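Local atomic coordinates of D-3-phosphoglycerate dehydrogenase-related protein (PDB entry 4S1V), a protein that probably interconverts a D-2-hydroxyacid, such as 3-phosphoglycerate, and its 2-oxoacid with a nicotinamide cofactor, as related D-isomer-specific dehydrogenases do. Residues 160-163 and 164-167. Residues are numbered along the deposited sequence; the frame is centred on the assembly and turned at random.
Sequences QRIA and QFGH
Phe165 lies back over the preceding helical turn, with one face of its ring turned to the carbonyl oxygen of Arg161. That oxygen stands 3.1 Å above the ring plane, off-centre toward the rim, and comes nearest at Phe165 CG, 3.2 Å from Arg161 O. The first torsion sets this up: at chi1 -62°, CG lies beside the backbone N and anti to the carbonyl carbon, which swings the ring back along the helix. Arg161 O also accepts the hydrogen bond from Phe165 N at 3.0 Å, the donor tilted 25° from the carbonyl plane, so its closeness to the ring face is van der Waals contact beside that bond. On the Ile162 side the approach is apolar, the end of the CG1 branch touching the ring where CD1 comes 4.0 Å from Phe165 CD2. Gln164 also runs backward, extended beyond CG, with its aliphatic CG 3.5 Å from Gln160 O. Regular i to i+4 bonding fixes the frame, the straightest bond being Gly166 N to Ile162 O at 169°. This is helix 157-168 of a Rossmann-type beta-alpha-beta unit, joining parallel strands 150-153 and 173-176. Ala163 packs on Ile152 of the first strand, and Ile162 reaches both that strand and helix 104-119. Phe165 meets Trp111 of the latter helix and stacks on Phe169 of a second subunit, which places the ring at a subunit interface.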
ATOM      1  N   GLN C 160      -0.719  35.943  10.805  1.00 24.01           N
ATOM      2  CA  GLN C 160       0.227  36.859  10.151  1.00 24.45           C
ATOM      3  C   GLN C 160       1.533  36.181   9.759  1.00 24.11           C
ATOM      4  O   GLN C 160       2.106  36.479   8.706  1.00 24.67           O
ATOM      5  CB  GLN C 160       0.538  38.056  11.048  1.00 26.46           C
ATOM      6  CG  GLN C 160      -0.491  39.168  10.971  1.00 28.34           C
ATOM      7  CD  GLN C 160      -0.280  40.234  12.027  1.00 29.88           C
ATOM      8  OE1 GLN C 160       0.777  40.867  12.082  1.00 32.19           O
ATOM      9  NE2 GLN C 160      -1.292  40.447  12.864  1.00 29.04           N
ATOM     10  N   ARG C 161       1.995  35.276  10.614  1.00 23.08           N
ATOM     11  CA  ARG C 161       3.196  34.505  10.342  1.00 23.39           C
ATOM     12  C   ARG C 161       3.014  33.543   9.177  1.00 22.91           C
ATOM     13  O   ARG C 161       3.925  33.381   8.366  1.00 23.02           O
ATOM     14  CB  ARG C 161       3.664  33.773  11.597  1.00 23.62           C
ATOM     15  CG  ARG C 161       4.285  34.727  12.603  1.00 25.39           C
ATOM     16  CD  ARG C 161       4.670  34.073  13.909  1.00 26.99           C
ATOM     17  NE  ARG C 161       4.937  35.114  14.904  1.00 30.15           N
ATOM     18  CZ  ARG C 161       6.139  35.601  15.193  1.00 29.76           C
ATOM     19  NH1 ARG C 161       7.229  35.138  14.598  1.00 30.47           N
ATOM     20  NH2 ARG C 161       6.249  36.550  16.104  1.00 31.56           N
ATOM     21  N   ILE C 162       1.835  32.924   9.098  1.00 22.71           N
ATOM     22  CA  ILE C 162       1.486  32.018   7.995  1.00 23.17           C
ATOM     23  C   ILE C 162       1.471  32.771   6.661  1.00 23.12           C
ATOM     24  O   ILE C 162       1.964  32.265   5.650  1.00 23.59           O
ATOM     25  CB  ILE C 162       0.134  31.301   8.259  1.00 22.56           C
ATOM     26  CG1 ILE C 162       0.165  30.517   9.587  1.00 23.06           C
ATOM     27  CG2 ILE C 162      -0.246  30.367   7.119  1.00 22.98           C
ATOM     28  CD1 ILE C 162       1.342  29.581   9.758  1.00 22.62           C
ATOM     29  N   ALA C 163       0.908  33.982   6.673  1.00 22.98           N
ATOM     30  CA  ALA C 163       0.908  34.876   5.504  1.00 22.83           C
ATOM     31  C   ALA C 163       2.315  35.208   5.026  1.00 23.36           C
ATOM     32  O   ALA C 163       2.586  35.152   3.834  1.00 24.07           O
ATOM     33  CB  ALA C 163       0.142  36.151   5.807  1.00 22.11           C
ATOM     34  N   GLN C 164       3.213  35.542   5.955  1.00 23.90           N
ATOM     35  CA  GLN C 164       4.599  35.839   5.592  1.00 24.67           C
ATOM     36  C   GLN C 164       5.268  34.614   4.979  1.00 23.83           C
ATOM     37  O   GLN C 164       6.058  34.748   4.043  1.00 22.86           O
ATOM     38  CB  GLN C 164       5.399  36.324   6.806  1.00 27.10           C
ATOM     39  CG  GLN C 164       5.045  37.736   7.240  1.00 29.30           C
ATOM     40  CD  GLN C 164       5.581  38.099   8.608  1.00 32.40           C
ATOM     41  OE1 GLN C 164       5.822  37.232   9.458  1.00 34.66           O
ATOM     42  NE2 GLN C 164       5.766  39.399   8.839  1.00 34.05           N
ATOM     43  N   PHE C 165       4.936  33.429   5.505  1.00 22.06           N
ATOM     44  CA  PHE C 165       5.447  32.177   4.953  1.00 21.36           C
ATOM     45  C   PHE C 165       4.948  31.996   3.521  1.00 21.02           C
ATOM     46  O   PHE C 165       5.740  31.781   2.619  1.00 20.20           O
ATOM     47  CB  PHE C 165       5.079  30.945   5.821  1.00 20.84           C
ATOM     48  CG  PHE C 165       5.644  30.971   7.240  1.00 21.09           C
ATOM     49  CD1 PHE C 165       6.790  31.724   7.565  1.00 20.89           C
ATOM     50  CD2 PHE C 165       5.044  30.213   8.244  1.00 20.78           C
ATOM     51  CE1 PHE C 165       7.301  31.732   8.863  1.00 21.47           C
ATOM     52  CE2 PHE C 165       5.552  30.214   9.548  1.00 21.88           C
ATOM     53  CZ  PHE C 165       6.681  30.981   9.858  1.00 21.81           C
ATOM     54  N   GLY C 166       3.633  32.081   3.317  1.00 21.50           N
ATOM     55  CA  GLY C 166       3.058  31.913   1.975  1.00 21.66           C
ATOM     56  C   GLY C 166       3.676  32.890   0.983  1.00 22.19           C
ATOM     57  O   GLY C 166       4.030  32.525  -0.133  1.00 21.39           O
ATOM     58  N   HIS C 167       3.829  34.133   1.420  1.00 23.09           N
ATOM     59  CA  HIS C 167       4.364  35.179   0.563  1.00 23.98           C
ATOM     60  C   HIS C 167       5.751  34.850   0.063  1.00 23.17           C
ATOM     61  O   HIS C 167       6.003  34.933  -1.129  1.00 23.25           O
ATOM     62  CB  HIS C 167       4.325  36.527   1.283  1.00 24.40           C
ATOM     63  CG  HIS C 167       4.882  37.661   0.468  1.00 25.68           C
ATOM     64  ND1 HIS C 167       4.248  38.157  -0.602  1.00 26.19           N
ATOM     65  CD2 HIS C 167       6.061  38.395   0.606  1.00 26.06           C
ATOM     66  CE1 HIS C 167       4.979  39.157  -1.135  1.00 26.69           C
ATOM     67  NE2 HIS C 167       6.088  39.301  -0.391  1.00 27.35           N
TER